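Local atomic coordinates of RND efflux system, outer membrane lipoprotein, NodT family (Burkholderia mallei, PDB entry 6U94), a protein that probably serves as an outer membrane factor of an RND efflux system, helping to export substrates across the outer membrane. Residues D71-V74 with A75-I79; E81-L85 with Y86-R90; E389-V392 with K393-A397. One frame throughout, in Å; residues are numbered along the deposited sequence.

Interaction 1 (D71-V74 with A75-I79); sequences DLRV and ATLDI
Leu77 and Arg73 run side by side one helical turn apart, with Leu77 CD1 set obliquely beside Arg73 NH1 at 3.8 Å. It is a single methyl contact, reached because the arginine chain bends at chi3; Arg73 NE also makes a long, weak ion pair with Glu150. One position further on, Val74 CG1 comes within 3.9 Å of Asp78 OD2, the two side chains crossing at a slant. With CG anti to its own carbonyl carbon (chi1 -70°), Asp78 is laid back along the helix; its OD2 makes a salt bridge to Arg70, just before the N-cap. Thr76 suits its buried place because its hydroxyl can turn back on its own helix: OG1 gives a weak bond to Leu72 O (3.3 Å), which also accepts the stronger bond from Thr76 N (2.8 Å).

Behind these contacts lies the start of helix 72-86, with Asp71 as N-cap. Its OD2 accepts from Val74 N at 2.9 Å, the donor standing 44° out of the carboxylate plane, and OD1 takes a weaker bond from Arg73 N. Ala75 N completes the first turn on Asp71 O (2.9 Å). A carboxylate here probably also gains from the positive end of the helix dipole.

Leu72 and Thr76 face helix 156-203, where Arg159, His163 and Val162 lie; Arg73 leans on helix 146-152, and Asp78 reaches Val245 of helix 211-247.

Interaction 2 (E81-L85 with Y86-R90); sequences EARAL and YRIQR
The Tyr86 ring turns its edge to Ala82, one helical turn earlier: CD1 is 3.2 Å from Ala82 O, which lies near the ring plane. One face is covered by the next residue, Arg87, whose CB stands 3.7 Å above the ring centre. The guanidinium of Arg83 has Arg87 NH1 at its edge, 3.7 Å from Arg83 NH1, and the two guanidinium planes are turned 57° apart. The shared carboxylate of Glu169, salt-bridged to both nitrogens, probably offsets the like charges; Tyr86 OH hydrogen-bonds to it as well. A third guanidinium, that of Arg90, has Tyr86 O over one face, 3.0 Å above the plane and offset toward the rim, and reaches Asp180 and Asp239 by salt bridges.

Ile88 brings its aliphatic end to Arg83, with CD1 3.5 Å from NH2 and set obliquely to the guanidinium. Its CG1, anti to the carbonyl carbon (chi1 -52°), is directed back to Arg83 O at 3.2 Å. Arg83 NH2 bonds to Ala126 O and Val128 O, and Ile88 suits the place by packing its hydrocarbon on both Arg83 and Val128.

Arg83 O is gripped twice, by Arg87 N at 2.8 Å and by Ile88 N at 2.9 Å, from opposite faces of its plane. Adding an i+5 donor to the usual i+4 one is a common way for an alpha-helix to finish, and Arg87 is the first residue to leave helical angles. The whole is a helix C-terminus whose last turn is tied through paired arginines to one acid, Glu169, on the long helix 156-203.

Interaction 3 (E389-V392 with K393-A397); sequences EREV and KAQEA
Glu389 to Val392 accept, in order, from Lys393 to Glu396, four successive i to i+4 bonds of an unbroken alpha-helix, the shortest being Gln395 N to Glu391 O at 2.8 Å and the longest Lys393 N to Glu389 O at 3.3 Å.

On this frame Val392 and Glu396 lie side by side and point the same way. Val392 CG1, anti to the backbone N (chi1 169°), reaches forward to 4.0 Å from Glu396 OE2, a loose van der Waals touch. The glutamate CG packs on the backbone, 3.3 Å from Val392 O, placed there by a chi1 of -76° that puts it anti to its own carbonyl carbon. Beyond CG the chain runs extended to the valine methyl; a glutamate suits this partly exposed place, its methylene on the helix and its carboxylate at the end.

Lys393 also lays hydrocarbon on the helix. Its CG passes 3.6 Å from Glu389 O and CD follows at 3.7 Å from that same oxygen, so the aliphatic stem lies against the preceding turn before the chain bends at chi4. Its ammonium makes no ion pair with Glu389, since NZ and OE2 are 6.8 Å apart; Glu389 instead uses OE1 for a salt bridge to Arg385, one turn back. Ala394, on an exposed side, adds just its CB, 3.6 Å from Arg390 O.

Arg390, Lys393 and Ala394 lie exposed, whereas Gln395 is the buried member. Gln395 packs on Ala433, Leu436 and Tyr440 of helix 421-454, and Glu391 touches the same tyrosine. This pairing of the long helices 362-415 and 421-454 is consistent with the extended helical coiled-coil region of outer membrane factors.

Overall arrangement
Interactions 1 and 2 are the two ends of one element, helix 72-86: the first caps its start, the second closes its end, and their centres lie 15 Å apart. Both lean on helices 156-203 and 211-247, the first pair of long helices. Interaction 3 belongs to the other long pair, helices 362-415 and 421-454. Its centre is 38 Å from that of interaction 1, across the centre of the chain, and 27 Å from that of interaction 2, with nearest atoms about 15 Å apart. None touches another beyond the sequence neighbourhood of 1 and 2. The first two concern a capped helix start and its closing turn; the third is regular helix.

Interaction 1 (D71-V74 with A75-I79)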
loop_
_atom_site.group_PDB
_atom_site.type_symbol
_atom_site.label_atom_id
_atom_site.label_comp_id
_atom_site.label_asym_id
_atom_site.label_seq_id
_atom_site.Cartn_x
_atom_site.Cartn_y
_atom_site.Cartn_z
ATOM N N ASP A 71 -24.006 8.776 -1.381
ATOM C CA ASP A 71 -23.384 10.061 -1.125
ATOM C C ASP A 71 -22.017 9.850 -0.473
ATOM O O ASP A 71 -21.673 8.751 -0.027
ATOM C CB ASP A 71 -24.302 10.938 -0.268
ATOM C CG ASP A 71 -24.092 10.742 1.220
ATOM O OD1 ASP A 71 -23.992 11.758 1.939
ATOM O OD2 ASP A 71 -24.022 9.582 1.670
ATOM N N LEU A 72 -21.220 10.921 -0.437
ATOM C CA LEU A 72 -19.846 10.785 0.032
ATOM C C LEU A 72 -19.782 10.412 1.505
ATOM O O LEU A 72 -18.836 9.738 1.931
ATOM C CB LEU A 72 -19.064 12.072 -0.224
ATOM C CG LEU A 72 -18.727 12.335 -1.691
ATOM C CD1 LEU A 72 -17.644 13.392 -1.803
ATOM C CD2 LEU A 72 -18.312 11.052 -2.400
ATOM N N ARG A 73 -20.773 10.829 2.297
ATOM C CA ARG A 73 -20.792 10.430 3.701
ATOM C C ARG A 73 -20.937 8.919 3.839
ATOM O O ARG A 73 -20.277 8.298 4.680
ATOM C CB ARG A 73 -21.918 11.148 4.443
ATOM C CG ARG A 73 -21.844 11.003 5.955
ATOM C CD ARG A 73 -22.992 11.727 6.653
ATOM N NE ARG A 73 -24.292 11.177 6.284
ATOM C CZ ARG A 73 -24.776 10.028 6.748
ATOM N NH1 ARG A 73 -24.065 9.295 7.598
ATOM N NH2 ARG A 73 -25.970 9.605 6.355
ATOM N N VAL A 74 -21.788 8.310 3.012
ATOM C CA VAL A 74 -21.942 6.859 3.040
ATOM C C VAL A 74 -20.702 6.180 2.470
ATOM O O VAL A 74 -20.257 5.144 2.981
ATOM C CB VAL A 74 -23.222 6.446 2.291
ATOM C CG1 VAL A 74 -23.221 4.953 1.996
ATOM C CG2 VAL A 74 -24.451 6.819 3.106
ATOM N N ALA A 75 -20.123 6.751 1.410
ATOM C CA ALA A 75 -18.884 6.208 0.865
ATOM C C ALA A 75 -17.789 6.186 1.922
ATOM O O ALA A 75 -17.031 5.213 2.023
ATOM C CB ALA A 75 -18.441 7.021 -0.351
ATOM N N THR A 76 -17.701 7.249 2.727
ATOM C CA THR A 76 -16.763 7.266 3.845
ATOM C C THR A 76 -17.051 6.134 4.827
ATOM O O THR A 76 -16.123 5.493 5.338
ATOM C CB THR A 76 -16.819 8.627 4.543
ATOM O OG1 THR A 76 -16.100 9.593 3.764
ATOM C CG2 THR A 76 -16.219 8.558 5.944
ATOM N N LEU A 77 -18.333 5.859 5.088
ATOM C CA LEU A 77 -18.688 4.759 5.982
ATOM C C LEU A 77 -18.382 3.400 5.359
ATOM O O LEU A 77 -18.082 2.443 6.082
ATOM C CB LEU A 77 -20.168 4.841 6.357
ATOM C CG LEU A 77 -20.631 5.994 7.253
ATOM C CD1 LEU A 77 -22.146 5.988 7.347
ATOM C CD2 LEU A 77 -20.006 5.897 8.639
ATOM N N ASP A 78 -18.464 3.292 4.031
ATOM C CA ASP A 78 -18.188 2.020 3.371
ATOM C C ASP A 78 -16.695 1.714 3.360
ATOM O O ASP A 78 -16.289 0.566 3.579
ATOM C CB ASP A 78 -18.743 2.034 1.947
ATOM C CG ASP A 78 -20.261 2.012 1.911
ATOM O OD1 ASP A 78 -20.885 1.847 2.981
ATOM O OD2 ASP A 78 -20.831 2.157 0.810
ATOM N N ILE A 79 -15.869 2.728 3.100
ATOM C CA ILE A 79 -14.424 2.550 3.155
ATOM C C ILE A 79 -13.994 2.165 4.563
ATOM O O ILE A 79 -13.108 1.324 4.753
ATOM C CB ILE A 79 -13.719 3.832 2.672
ATOM C CG1 ILE A 79 -14.063 4.103 1.208
ATOM C CG2 ILE A 79 -12.216 3.727 2.862
ATOM C CD1 ILE A 79 -13.767 5.521 0.763
#

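Interaction 2 (E81-L85 with Y86-R90)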
loop_
_atom_site.group_PDB
_atom_site.type_symbol
_atom_site.label_atom_id
_atom_site.label_comp_id
_atom_site.label_asym_id
_atom_site.label_seq_id
_atom_site.Cartn_x
_atom_site.Cartn_y
_atom_site.Cartn_z
ATOM N N GLU A 81 -15.853 0.535 6.803
ATOM C CA GLU A 81 -16.273 -0.839 7.059
ATOM C C GLU A 81 -15.392 -1.836 6.316
ATOM O O GLU A 81 -15.034 -2.884 6.867
ATOM C CB GLU A 81 -17.737 -1.025 6.663
ATOM C CG GLU A 81 -18.225 -2.464 6.772
ATOM C CD GLU A 81 -19.655 -2.639 6.292
ATOM O OE1 GLU A 81 -20.282 -1.633 5.886
ATOM O OE2 GLU A 81 -20.153 -3.785 6.320
ATOM N N ALA A 82 -15.039 -1.529 5.066
ATOM C CA ALA A 82 -14.237 -2.451 4.268
ATOM C C ALA A 82 -12.849 -2.630 4.869
ATOM O O ALA A 82 -12.354 -3.757 4.983
ATOM C CB ALA A 82 -14.142 -1.951 2.827
ATOM N N ARG A 83 -12.207 -1.526 5.261
ATOM C CA ARG A 83 -10.881 -1.612 5.861
ATOM C C ARG A 83 -10.901 -2.452 7.132
ATOM O O ARG A 83 -9.976 -3.232 7.385
ATOM C CB ARG A 83 -10.349 -0.209 6.154
ATOM C CG ARG A 83 -9.937 0.562 4.913
ATOM C CD ARG A 83 -9.757 2.039 5.209
ATOM N NE ARG A 83 -8.854 2.272 6.332
ATOM C CZ ARG A 83 -7.530 2.296 6.230
ATOM N NH1 ARG A 83 -6.951 2.092 5.054
ATOM N NH2 ARG A 83 -6.786 2.519 7.306
ATOM N N ALA A 84 -11.955 -2.311 7.940
ATOM C CA ALA A 84 -12.069 -3.117 9.149
ATOM C C ALA A 84 -12.255 -4.592 8.824
ATOM O O ALA A 84 -11.875 -5.455 9.624
ATOM C CB ALA A 84 -13.229 -2.616 10.014
ATOM N N LEU A 85 -12.826 -4.903 7.658
ATOM C CA LEU A 85 -13.066 -6.299 7.314
ATOM C C LEU A 85 -11.774 -7.022 6.955
ATOM O O LEU A 85 -11.568 -8.169 7.365
ATOM C CB LEU A 85 -14.067 -6.397 6.164
ATOM C CG LEU A 85 -15.543 -6.285 6.553
ATOM C CD1 LEU A 85 -16.442 -6.493 5.343
ATOM C CD2 LEU A 85 -15.880 -7.281 7.652
ATOM N N TYR A 86 -10.885 -6.372 6.200
ATOM C CA TYR A 86 -9.749 -7.071 5.617
ATOM C C TYR A 86 -8.387 -6.452 5.901
ATOM O O TYR A 86 -7.381 -7.087 5.578
ATOM C CB TYR A 86 -9.918 -7.179 4.093
ATOM C CG TYR A 86 -9.287 -6.031 3.338
ATOM C CD1 TYR A 86 -9.897 -4.783 3.296
ATOM C CD2 TYR A 86 -8.076 -6.192 2.674
ATOM C CE1 TYR A 86 -9.319 -3.728 2.612
ATOM C CE2 TYR A 86 -7.489 -5.145 1.990
ATOM C CZ TYR A 86 -8.116 -3.914 1.960
ATOM O OH TYR A 86 -7.542 -2.864 1.278
ATOM N N ARG A 87 -8.309 -5.254 6.478
ATOM C CA ARG A 87 -7.023 -4.570 6.509
ATOM C C ARG A 87 -6.565 -4.178 7.910
ATOM O O ARG A 87 -5.404 -4.410 8.263
ATOM C CB ARG A 87 -7.072 -3.327 5.618
ATOM C CG ARG A 87 -5.702 -2.746 5.313
ATOM C CD ARG A 87 -5.771 -1.754 4.170
ATOM N NE ARG A 87 -4.448 -1.285 3.771
ATOM C CZ ARG A 87 -4.234 -0.336 2.865
ATOM N NH1 ARG A 87 -5.259 0.254 2.259
ATOM N NH2 ARG A 87 -2.993 0.026 2.565
ATOM N N ILE A 88 -7.454 -3.580 8.708
ATOM C CA ILE A 88 -7.042 -3.014 9.992
ATOM C C ILE A 88 -6.466 -4.095 10.900
ATOM O O ILE A 88 -5.423 -3.903 11.537
ATOM C CB ILE A 88 -8.219 -2.287 10.667
ATOM C CG1 ILE A 88 -8.847 -1.277 9.707
ATOM C CG2 ILE A 88 -7.752 -1.585 11.933
ATOM C CD1 ILE A 88 -7.904 -0.183 9.279
ATOM N N GLN A 89 -7.133 -5.246 10.971
ATOM C CA GLN A 89 -6.702 -6.302 11.877
ATOM C C GLN A 89 -5.583 -7.168 11.310
ATOM O O GLN A 89 -4.958 -7.912 12.074
ATOM C CB GLN A 89 -7.890 -7.186 12.264
ATOM C CG GLN A 89 -8.886 -6.519 13.205
ATOM C CD GLN A 89 -8.333 -6.280 14.605
ATOM O OE1 GLN A 89 -7.156 -6.521 14.878
ATOM N NE2 GLN A 89 -9.190 -5.809 15.503
ATOM N N ARG A 90 -5.314 -7.101 10.010
ATOM C CA ARG A 90 -4.181 -7.807 9.430
ATOM C C ARG A 90 -2.899 -6.985 9.467
ATOM O O ARG A 90 -1.891 -7.403 8.885
ATOM C CB ARG A 90 -4.496 -8.231 7.995
ATOM C CG ARG A 90 -5.140 -9.601 7.899
ATOM C CD ARG A 90 -5.104 -10.113 6.476
ATOM N NE ARG A 90 -6.428 -10.146 5.868
ATOM C CZ ARG A 90 -6.641 -10.315 4.568
ATOM N NH1 ARG A 90 -5.614 -10.455 3.740
ATOM N NH2 ARG A 90 -7.881 -10.338 4.094
#

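Interaction 3 (E389-V392 with K393-A397)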
loop_
_atom_site.group_PDB
_atom_site.type_symbol
_atom_site.label_atom_id
_atom_site.label_comp_id
_atom_site.label_asym_id
_atom_site.label_seq_id
_atom_site.Cartn_x
_atom_site.Cartn_y
_atom_site.Cartn_z
ATOM N N GLU A 389 10.953 -3.992 -2.478
ATOM C CA GLU A 389 11.526 -4.636 -3.653
ATOM C C GLU A 389 12.854 -5.296 -3.318
ATOM O O GLU A 389 13.206 -6.320 -3.916
ATOM C CB GLU A 389 11.697 -3.620 -4.785
ATOM C CG GLU A 389 10.428 -2.852 -5.155
ATOM C CD GLU A 389 9.462 -3.653 -6.014
ATOM O OE1 GLU A 389 8.456 -3.067 -6.471
ATOM O OE2 GLU A 389 9.704 -4.859 -6.236
ATOM N N ARG A 390 13.599 -4.729 -2.365
ATOM C CA ARG A 390 14.810 -5.377 -1.878
ATOM C C ARG A 390 14.480 -6.680 -1.163
ATOM O O ARG A 390 15.147 -7.700 -1.371
ATOM C CB ARG A 390 15.569 -4.435 -0.943
ATOM C CG ARG A 390 16.877 -3.903 -1.498
ATOM C CD ARG A 390 17.176 -2.529 -0.925
ATOM N NE ARG A 390 16.991 -2.490 0.522
ATOM C CZ ARG A 390 16.655 -1.397 1.201
ATOM N NH1 ARG A 390 16.461 -0.249 0.562
ATOM N NH2 ARG A 390 16.505 -1.453 2.517
ATOM N N GLU A 391 13.442 -6.667 -0.322
ATOM C CA GLU A 391 13.064 -7.869 0.413
ATOM C C GLU A 391 12.565 -8.965 -0.519
ATOM O O GLU A 391 12.794 -10.155 -0.263
ATOM C CB GLU A 391 12.005 -7.534 1.459
ATOM C CG GLU A 391 12.582 -7.098 2.794
ATOM C CD GLU A 391 13.445 -8.175 3.430
ATOM O OE1 GLU A 391 13.095 -9.370 3.312
ATOM O OE2 GLU A 391 14.474 -7.829 4.047
ATOM N N VAL A 392 11.876 -8.586 -1.596
ATOM C CA VAL A 392 11.407 -9.575 -2.564
ATOM C C VAL A 392 12.590 -10.313 -3.187
ATOM O O VAL A 392 12.606 -11.548 -3.261
ATOM C CB VAL A 392 10.535 -8.901 -3.639
ATOM C CG1 VAL A 392 10.260 -9.858 -4.783
ATOM C CG2 VAL A 392 9.227 -8.411 -3.033
ATOM N N LYS A 393 13.602 -9.565 -3.639
ATOM C CA LYS A 393 14.765 -10.193 -4.263
ATOM C C LYS A 393 15.540 -11.045 -3.266
ATOM O O LYS A 393 16.039 -12.121 -3.617
ATOM C CB LYS A 393 15.666 -9.125 -4.883
ATOM C CG LYS A 393 15.084 -8.502 -6.142
ATOM C CD LYS A 393 15.761 -7.184 -6.474
ATOM C CE LYS A 393 15.146 -6.532 -7.705
ATOM N NZ LYS A 393 15.518 -7.238 -8.963
ATOM N N ALA A 394 15.653 -10.583 -2.020
ATOM C CA ALA A 394 16.312 -11.387 -0.998
ATOM C C ALA A 394 15.532 -12.664 -0.718
ATOM O O ALA A 394 16.119 -13.745 -0.590
ATOM C CB ALA A 394 16.486 -10.573 0.282
ATOM N N GLN A 395 14.205 -12.558 -0.630
ATOM C CA GLN A 395 13.386 -13.734 -0.368
ATOM C C GLN A 395 13.441 -14.723 -1.526
ATOM O O GLN A 395 13.327 -15.933 -1.311
ATOM C CB GLN A 395 11.942 -13.312 -0.090
ATOM C CG GLN A 395 11.119 -14.335 0.672
ATOM C CD GLN A 395 11.532 -14.457 2.130
ATOM O OE1 GLN A 395 11.209 -15.439 2.796
ATOM N NE2 GLN A 395 12.241 -13.452 2.635
ATOM N N GLU A 396 13.616 -14.230 -2.754
ATOM C CA GLU A 396 13.673 -15.126 -3.904
ATOM C C GLU A 396 14.979 -15.913 -3.932
ATOM O O GLU A 396 14.980 -17.107 -4.253
ATOM C CB GLU A 396 13.487 -14.332 -5.197
ATOM C CG GLU A 396 12.043 -13.927 -5.459
ATOM C CD GLU A 396 11.894 -13.015 -6.660
ATOM O OE1 GLU A 396 12.888 -12.366 -7.048
ATOM O OE2 GLU A 396 10.777 -12.947 -7.217
ATOM N N ALA A 397 16.100 -15.263 -3.601
ATOM C CA ALA A 397 17.365 -15.984 -3.518
ATOM C C ALA A 397 17.371 -16.946 -2.339
ATOM O O ALA A 397 17.999 -18.010 -2.407
ATOM C CB ALA A 397 18.530 -14.999 -3.413
#